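Local coordinates for protein diacylglycerol lipase (PDB 5XK2) that probably hydrolyses the ester bonds of mono- and diacylglycerols, as a fungal class 3 lipase with an alpha/beta-hydrolase fold, at residues 22-27 with 50-55; 40-45 with 57-62; 81-86 with 146-151. One frame throughout, in Å; residues are numbered along the deposited sequence.

Interaction 1. Residues 22-27 with 50-55; sequences VQYAAA and PDVEAA
The phenol ring of Tyr-24 carries Val-52 on one face. Methyl CG2 of Val-52 stands 3.7 Å from the ring centroid of Tyr-24 and almost on the ring normal, a CH-pi contact over the centre. The other methyl, Val-52 CG1, lies nearest Tyr-24 CE1, at 3.7 Å. CG1 of Val-52 is anti to its own backbone N (chi1 170°), which turns both methyls onto the tyrosine. The second flat group is the amide of Gln-23. Its plane is turned 51° from the carboxylate of Asp-51, yet both of its ends are bound. Gln-23 OE1 accepts a hydrogen bond from Asp-51 N at 2.8 Å, in the carbonyl plane. Gln-23 NE2 donates to Asp-51 OD2 at 2.9 Å, close to the amide plane, and meets the anti lone pair of that oxygen. Extended beyond CG, the Gln-23 chain carries its amide across to helix 50-55. The axes of 22-27 and 50-55 come within 9.1 Å and cross at -95°, nearly perpendicular. Nearer the backbone, Gln-23 CB packs on Val-52 CG2 at 3.6 Å. Pro-50 lies beside OE1 but its N has no hydrogen to give. Beyond the contact, Tyr-24 OH is hydrogen-bonded to Ser-57 and Asp-78. This packing joins two helices of the N-terminal region of the lipase. Asp-51 N lies in the first turn of helix 50-55, so Gln-23 OE1 supplies an acceptor to an amide at that helix start. The paired bonds fix which end of the Gln-23 amide is oxygen and restrain its rotation.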
loop_
_atom_site.group_PDB
_atom_site.type_symbol
_atom_site.label_atom_id
_atom_site.label_comp_id
_atom_site.label_asym_id
_atom_site.label_seq_id
_atom_site.Cartn_x
_atom_site.Cartn_y
_atom_site.Cartn_z
ATOM N N VAL A 22 -20.883 7.399 6.951
ATOM C CA VAL A 22 -19.510 7.292 6.457
ATOM C C VAL A 22 -18.613 8.354 7.123
ATOM O O VAL A 22 -17.404 8.174 7.221
ATOM C CB VAL A 22 -19.445 7.415 4.910
ATOM C CG1 VAL A 22 -19.848 8.813 4.437
ATOM C CG2 VAL A 22 -18.060 6.998 4.383
ATOM N N GLN A 23 -19.209 9.435 7.608
ATOM C CA GLN A 23 -18.427 10.461 8.293
ATOM C C GLN A 23 -17.888 9.972 9.638
ATOM O O GLN A 23 -16.856 10.459 10.118
ATOM C CB GLN A 23 -19.265 11.728 8.483
ATOM C CG GLN A 23 -19.604 12.424 7.167
ATOM C CD GLN A 23 -20.515 13.594 7.382
ATOM O OE1 GLN A 23 -20.263 14.419 8.251
ATOM N NE2 GLN A 23 -21.610 13.653 6.624
ATOM N N TYR A 24 -18.569 9.008 10.264
ATOM C CA TYR A 24 -17.992 8.391 11.455
ATOM C C TYR A 24 -16.803 7.510 11.095
ATOM O O TYR A 24 -15.814 7.474 11.821
ATOM C CB TYR A 24 -19.041 7.574 12.225
ATOM C CG TYR A 24 -19.983 8.431 13.034
ATOM C CD1 TYR A 24 -19.594 8.946 14.270
ATOM C CD2 TYR A 24 -21.262 8.728 12.565
ATOM C CE1 TYR A 24 -20.448 9.728 15.013
ATOM C CE2 TYR A 24 -22.130 9.520 13.301
ATOM C CZ TYR A 24 -21.721 10.012 14.527
ATOM O OH TYR A 24 -22.553 10.801 15.287
ATOM N N ALA A 25 -16.910 6.783 9.987
ATOM C CA ALA A 25 -15.763 6.059 9.464
ATOM C C ALA A 25 -14.596 6.998 9.200
ATOM O O ALA A 25 -13.460 6.701 9.552
ATOM C CB ALA A 25 -16.151 5.318 8.170
ATOM N N ALA A 26 -14.895 8.147 8.602
ATOM C CA ALA A 26 -13.863 9.144 8.314
ATOM C C ALA A 26 -13.178 9.603 9.600
ATOM O O ALA A 26 -11.961 9.778 9.648
ATOM C CB ALA A 26 -14.468 10.346 7.583
ATOM N N ALA A 27 -13.971 9.782 10.654
ATOM C CA ALA A 27 -13.447 10.253 11.920
ATOM C C ALA A 27 -12.450 9.272 12.567
ATOM O O ALA A 27 -11.596 9.701 13.341
ATOM C CB ALA A 27 -14.608 10.552 12.875
ATOM N N PRO A 50 -18.401 16.995 8.819
ATOM C CA PRO A 50 -19.121 18.161 9.323
ATOM C C PRO A 50 -20.439 17.813 10.009
ATOM O O PRO A 50 -20.819 18.512 10.941
ATOM C CB PRO A 50 -19.396 18.981 8.058
ATOM C CG PRO A 50 -19.410 17.970 6.940
ATOM C CD PRO A 50 -18.334 16.990 7.339
ATOM N N ASP A 51 -21.141 16.784 9.549
ATOM C CA ASP A 51 -22.429 16.491 10.156
ATOM C C ASP A 51 -22.296 15.749 11.487
ATOM O O ASP A 51 -23.177 15.839 12.349
ATOM C CB ASP A 51 -23.289 15.726 9.155
ATOM C CG ASP A 51 -23.555 16.552 7.911
ATOM O OD1 ASP A 51 -24.030 17.710 8.060
ATOM O OD2 ASP A 51 -23.244 16.082 6.803
ATOM N N VAL A 52 -21.187 15.037 11.663
ATOM C CA VAL A 52 -20.861 14.464 12.976
ATOM C C VAL A 52 -20.625 15.608 13.981
ATOM O O VAL A 52 -21.150 15.588 15.102
ATOM C CB VAL A 52 -19.612 13.549 12.896
ATOM C CG1 VAL A 52 -19.130 13.147 14.304
ATOM C CG2 VAL A 52 -19.896 12.315 12.026
ATOM N N GLU A 53 -19.864 16.617 13.568
ATOM C CA GLU A 53 -19.584 17.730 14.461
ATOM C C GLU A 53 -20.879 18.496 14.738
ATOM O O GLU A 53 -21.125 18.914 15.867
ATOM C CB GLU A 53 -18.503 18.631 13.857
ATOM C CG GLU A 53 -17.203 17.868 13.650
ATOM C CD GLU A 53 -16.048 18.757 13.273
ATOM O OE1 GLU A 53 -16.151 19.981 13.529
ATOM O OE2 GLU A 53 -15.053 18.238 12.713
ATOM N N ALA A 54 -21.728 18.629 13.722
ATOM C CA ALA A 54 -22.988 19.360 13.880
ATOM C C ALA A 54 -23.919 18.661 14.876
ATOM O O ALA A 54 -24.723 19.303 15.558
ATOM C CB ALA A 54 -23.686 19.512 12.545
ATOM N N ALA A 55 -23.788 17.345 14.951
ATOM C CA ALA A 55 -24.609 16.531 15.832
ATOM C C ALA A 55 -24.083 16.563 17.271
ATOM O O ALA A 55 -24.772 16.109 18.188
ATOM C CB ALA A 55 -24.667 15.097 15.317
#

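Interaction 2. Residues 40-45 with 57-62; sequences EKLNCS and STVKLS
Leu-42 reaches across to Ser-57 and Val-59 beside a single beta bridge, Lys-41 with Thr-58. The bridge ties the loop after helix 31-34 to strand 58-65, the outermost strand at one end of the alpha/beta-hydrolase sheet. From the backbone outward, Leu-42 CB lies near the carbonyl oxygen of Ser-57. CG comes next and approaches Val-59 CG2. There the chain forks. Leu-42 CD1 touches Ser-57 CB at 4.0 Å, while Leu-42 CD2 packs on Val-59 CG2 at 3.5 Å. The two side chains, Leu-42 and Val-59, cross at about a right angle. CG of Leu-42 sits beside its backbone N (chi1 -74°), which directs the two methyls to Ser-57 and Val-59. Phe-74 and Ala-76 of the next strand and Val-52 of helix 50-55 also touch this leucine.

Two backbone bonds flank the bridge. Val-59 N donates to Glu-40 O at 2.9 Å, and Leu-42 N donates to Ser-57 O at 3.0 Å. Lys-41 turns away, but its CD still passes 3.5 Å from Thr-58 OG1, whose hydrogen-bond partner is Gly-56 O. Asn-43 ND2 donates a hydrogen bond to Lys-41 O. A water donates to Leu-42 O at 2.7 Å and to Ser-57 O at 2.8 Å.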
loop_
_atom_site.group_PDB
_atom_site.type_symbol
_atom_site.label_atom_id
_atom_site.label_comp_id
_atom_site.label_asym_id
_atom_site.label_seq_id
_atom_site.Cartn_x
_atom_site.Cartn_y
_atom_site.Cartn_z
ATOM N N GLU A 40 -14.479 14.194 24.984
ATOM C CA GLU A 40 -13.998 15.007 23.859
ATOM C C GLU A 40 -14.933 14.880 22.658
ATOM O O GLU A 40 -15.432 13.782 22.360
ATOM C CB GLU A 40 -12.562 14.627 23.475
ATOM C CG GLU A 40 -11.592 14.735 24.673
ATOM C CD GLU A 40 -10.129 14.525 24.295
ATOM O OE1 GLU A 40 -9.762 14.821 23.144
ATOM O OE2 GLU A 40 -9.360 14.084 25.173
ATOM N N LYS A 41 -15.202 15.998 21.997
ATOM C CA LYS A 41 -16.066 16.003 20.797
ATOM C C LYS A 41 -15.328 15.383 19.624
ATOM O O LYS A 41 -14.146 15.678 19.409
ATOM C CB LYS A 41 -16.469 17.433 20.428
ATOM C CG LYS A 41 -17.264 18.195 21.462
ATOM C CD LYS A 41 -18.553 17.505 21.764
ATOM C CE LYS A 41 -19.616 18.499 22.224
ATOM N NZ LYS A 41 -19.317 19.057 23.569
ATOM N N LEU A 42 -15.994 14.492 18.891
ATOM C CA LEU A 42 -15.447 14.028 17.624
ATOM C C LEU A 42 -15.217 15.223 16.714
ATOM O O LEU A 42 -16.066 16.090 16.612
ATOM C CB LEU A 42 -16.402 13.042 16.946
ATOM C CG LEU A 42 -16.470 11.638 17.553
ATOM C CD1 LEU A 42 -17.567 10.873 16.840
ATOM C CD2 LEU A 42 -15.139 10.891 17.416
ATOM N N ASN A 43 -14.057 15.287 16.089
ATOM C CA ASN A 43 -13.862 16.328 15.084
ATOM C C ASN A 43 -12.792 15.904 14.105
ATOM O O ASN A 43 -11.883 15.143 14.452
ATOM C CB ASN A 43 -13.526 17.667 15.747
ATOM C CG ASN A 43 -12.198 17.659 16.432
ATOM O OD1 ASN A 43 -11.183 18.077 15.852
ATOM N ND2 ASN A 43 -12.175 17.184 17.676
ATOM N N CYS A 44 -12.898 16.399 12.872
ATOM C CA CYS A 44 -11.980 15.987 11.823
ATOM C C CYS A 44 -11.269 17.214 11.278
ATOM O O CYS A 44 -11.909 18.068 10.672
ATOM C CB CYS A 44 -12.723 15.269 10.693
ATOM S SG CYS A 44 -13.790 13.880 11.326
ATOM N N SER A 45 -9.962 17.272 11.516
ATOM C CA SER A 45 -9.136 18.414 11.159
ATOM C C SER A 45 -9.225 18.765 9.699
ATOM O O SER A 45 -9.156 19.944 9.353
ATOM C CB SER A 45 -7.672 18.132 11.516
ATOM O OG SER A 45 -7.534 18.010 12.913
ATOM N N SER A 57 -21.467 14.966 18.469
ATOM C CA SER A 57 -21.169 13.613 18.944
ATOM C C SER A 57 -19.905 13.580 19.772
ATOM O O SER A 57 -18.923 14.248 19.462
ATOM C CB SER A 57 -21.079 12.644 17.782
ATOM O OG SER A 57 -22.295 12.738 17.050
ATOM N N THR A 58 -19.965 12.797 20.839
ATOM C CA THR A 58 -18.934 12.830 21.881
ATOM C C THR A 58 -18.329 11.460 22.125
ATOM O O THR A 58 -19.051 10.471 22.232
ATOM C CB THR A 58 -19.528 13.360 23.212
ATOM O OG1 THR A 58 -20.116 14.655 22.987
ATOM C CG2 THR A 58 -18.448 13.523 24.240
ATOM N N VAL A 59 -17.002 11.404 22.231
ATOM C CA VAL A 59 -16.322 10.142 22.562
ATOM C C VAL A 59 -16.594 9.706 23.993
ATOM O O VAL A 59 -16.474 10.489 24.931
ATOM C CB VAL A 59 -14.781 10.264 22.346
ATOM C CG1 VAL A 59 -14.061 8.993 22.813
ATOM C CG2 VAL A 59 -14.472 10.522 20.874
ATOM N N LYS A 60 -16.948 8.431 24.140
ATOM C CA LYS A 60 -17.108 7.782 25.449
ATOM C C LYS A 60 -15.829 7.005 25.735
ATOM O O LYS A 60 -15.332 7.004 26.869
ATOM C CB LYS A 60 -18.346 6.887 25.504
ATOM C CG LYS A 60 -18.633 6.378 26.923
ATOM C CD LYS A 60 -18.963 7.595 27.804
ATOM C CE LYS A 60 -19.038 7.291 29.274
ATOM N NZ LYS A 60 -19.434 8.552 29.984
ATOM N N LEU A 61 -15.373 6.238 24.747
ATOM C CA LEU A 61 -14.128 5.486 24.869
ATOM C C LEU A 61 -13.408 5.462 23.540
ATOM O O LEU A 61 -14.040 5.342 22.511
ATOM C CB LEU A 61 -14.401 4.044 25.331
ATOM C CG LEU A 61 -13.157 3.153 25.483
ATOM C CD1 LEU A 61 -12.181 3.725 26.501
ATOM C CD2 LEU A 61 -13.547 1.750 25.868
ATOM N N SER A 62 -12.090 5.605 23.566
ATOM C CA SER A 62 -11.300 5.420 22.358
ATOM C C SER A 62 -10.337 4.260 22.600
ATOM O O SER A 62 -10.042 3.889 23.756
ATOM C CB SER A 62 -10.539 6.696 21.991
ATOM O OG SER A 62 -9.533 6.948 22.973
HETATM O O HOH W 1 -18.570 16.305 17.588
#

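Interaction 3. Residues 81-86 with 146-151; sequences NKAIVV and KIVVVG
Ile-84 bonds through its backbone to Lys-146 and Val-148, and Val-86 to Val-148 and Val-150, in a parallel pair of central strands of the alpha/beta-hydrolase sheet. Five bonds run along the pair. The first is Lys-146 N to Lys-82 O at 2.9 Å, and the last is Val-150 N to Val-86 O at 2.9 Å. Between them, Val-86 N to Val-148 O is 2.7 Å with a nearly straight N-H...O angle of 169°. Four CA-H...O contacts fill the same seam.

Outside the backbone, Val-85 CG1 meets Val-150 CG1 at 3.7 Å. CG1 of Val-150 lies between its backbone N and carbonyl carbon (chi1 59°), facing Val-85. Ala-83, Val-85, Lys-146 and Val-148 share one face of the sheet, where Trp-21 and Tyr-24 of helix 14-27 pack. Ile-84, Val-86, Ile-147 and Val-149 share the other, where helix 118-138 covers Ile-84 and Val-86. The second strand runs on to Gly-151, which begins a GxSxG sequence consistent with a nucleophile elbow at Ser-153. At the exposed end, Lys-146 bends back over Ala-83. A water accepts from Lys-146 NZ at 2.9 Å and donates to Asn-81 O at 2.9 Å.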
loop_
_atom_site.group_PDB
_atom_site.type_symbol
_atom_site.label_atom_id
_atom_site.label_comp_id
_atom_site.label_asym_id
_atom_site.label_seq_id
_atom_site.Cartn_x
_atom_site.Cartn_y
_atom_site.Cartn_z
ATOM N N ASN A 81 -28.954 12.142 16.762
ATOM C CA ASN A 81 -29.533 11.042 16.001
ATOM C C ASN A 81 -29.891 9.814 16.841
ATOM O O ASN A 81 -30.312 8.778 16.311
ATOM C CB ASN A 81 -28.577 10.667 14.880
ATOM C CG ASN A 81 -28.415 11.790 13.900
ATOM O OD1 ASN A 81 -29.360 12.127 13.184
ATOM N ND2 ASN A 81 -27.244 12.430 13.905
ATOM N N LYS A 82 -29.697 9.945 18.149
ATOM C CA LYS A 82 -30.011 8.887 19.106
ATOM C C LYS A 82 -29.345 7.579 18.731
ATOM O O LYS A 82 -30.000 6.553 18.529
ATOM C CB LYS A 82 -31.526 8.726 19.253
ATOM C CG LYS A 82 -32.107 9.898 20.027
ATOM C CD LYS A 82 -33.603 9.801 20.218
ATOM C CE LYS A 82 -33.971 8.782 21.280
ATOM N NZ LYS A 82 -35.436 8.825 21.536
ATOM N N ALA A 83 -28.025 7.642 18.617
ATOM C CA ALA A 83 -27.232 6.490 18.242
ATOM C C ALA A 83 -25.998 6.376 19.098
ATOM O O ALA A 83 -25.373 7.381 19.418
ATOM C CB ALA A 83 -26.830 6.583 16.767
ATOM N N ILE A 84 -25.651 5.144 19.436
ATOM C CA ILE A 84 -24.342 4.835 19.993
ATOM C C ILE A 84 -23.560 4.282 18.830
ATOM O O ILE A 84 -24.006 3.352 18.172
ATOM C CB ILE A 84 -24.397 3.806 21.124
ATOM C CG1 ILE A 84 -25.337 4.268 22.255
ATOM C CG2 ILE A 84 -22.977 3.489 21.622
ATOM C CD1 ILE A 84 -24.978 5.609 22.852
ATOM N N VAL A 85 -22.404 4.869 18.563
ATOM C CA VAL A 85 -21.630 4.506 17.391
ATOM C C VAL A 85 -20.339 3.811 17.798
ATOM O O VAL A 85 -19.568 4.353 18.585
ATOM C CB VAL A 85 -21.294 5.756 16.559
ATOM C CG1 VAL A 85 -20.511 5.359 15.326
ATOM C CG2 VAL A 85 -22.573 6.500 16.183
ATOM N N VAL A 86 -20.118 2.614 17.271
ATOM C CA VAL A 86 -18.876 1.882 17.457
ATOM C C VAL A 86 -18.159 1.926 16.111
ATOM O O VAL A 86 -18.642 1.350 15.140
ATOM C CB VAL A 86 -19.134 0.415 17.888
ATOM C CG1 VAL A 86 -17.803 -0.308 18.130
ATOM C CG2 VAL A 86 -20.030 0.370 19.132
ATOM N N LYS A 146 -30.184 3.624 18.803
ATOM C CA LYS A 146 -29.647 2.656 17.861
ATOM C C LYS A 146 -28.213 2.363 18.212
ATOM O O LYS A 146 -27.516 3.212 18.761
ATOM C CB LYS A 146 -29.701 3.177 16.424
ATOM C CG LYS A 146 -31.082 3.416 15.892
ATOM C CD LYS A 146 -31.055 3.537 14.374
ATOM C CE LYS A 146 -30.840 4.961 13.919
ATOM N NZ LYS A 146 -29.449 5.430 14.133
ATOM N N ILE A 147 -27.772 1.159 17.894
ATOM C CA ILE A 147 -26.355 0.829 17.983
ATOM C C ILE A 147 -25.821 0.683 16.565
ATOM O O ILE A 147 -26.233 -0.217 15.837
ATOM C CB ILE A 147 -26.111 -0.450 18.783
ATOM C CG1 ILE A 147 -26.529 -0.239 20.249
ATOM C CG2 ILE A 147 -24.641 -0.832 18.732
ATOM C CD1 ILE A 147 -26.409 -1.487 21.097
ATOM N N VAL A 148 -24.925 1.591 16.175
ATOM C CA VAL A 148 -24.384 1.615 14.817
ATOM C C VAL A 148 -22.923 1.209 14.831
ATOM O O VAL A 148 -22.129 1.769 15.606
ATOM C CB VAL A 148 -24.493 3.019 14.176
ATOM C CG1 VAL A 148 -23.766 3.050 12.819
ATOM C CG2 VAL A 148 -25.949 3.447 14.024
ATOM N N VAL A 149 -22.574 0.243 13.992
ATOM C CA VAL A 149 -21.208 -0.275 13.905
ATOM C C VAL A 149 -20.707 0.037 12.500
ATOM O O VAL A 149 -21.318 -0.363 11.517
ATOM C CB VAL A 149 -21.146 -1.785 14.189
ATOM C CG1 VAL A 149 -19.717 -2.294 14.079
ATOM C CG2 VAL A 149 -21.705 -2.070 15.610
ATOM N N VAL A 150 -19.612 0.785 12.417
ATOM C CA VAL A 150 -19.243 1.405 11.151
ATOM C C VAL A 150 -17.736 1.384 10.958
ATOM O O VAL A 150 -16.962 1.445 11.917
ATOM C CB VAL A 150 -19.780 2.868 11.095
ATOM C CG1 VAL A 150 -19.223 3.697 12.232
ATOM C CG2 VAL A 150 -19.500 3.542 9.736
ATOM N N GLY A 151 -17.315 1.270 9.710
ATOM C CA GLY A 151 -15.916 1.441 9.379
ATOM C C GLY A 151 -15.748 1.602 7.875
ATOM O O GLY A 151 -16.696 1.373 7.110
HETATM O O HOH W 2 -30.601 8.019 13.501
#

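In the fold
Interactions 1 and 3 are buried, while interaction 2 is only partly so and lies farther from the chain centre. Interaction 3 is in the middle of the sheet and rests on regular backbone bonding. Interaction 2 joins a loop to the edge strand of the same sheet with one bridge, a shared water and a leucine-valine contact. Interaction 1 joins two helices, with Gln-23 and Tyr-24 side chains meeting Val-52 and both the backbone and the carboxylate of Asp-51. Tyr-24 reaches the other two contacts through Leu-42, Val-85 and Val-150. Glu-53 OE2 also bonds to Cys-44 N, tying helix 50-55 to the loop whose Cys-44 is disulfide-bonded to Cys-49. Interactions 2 and 3 do not touch.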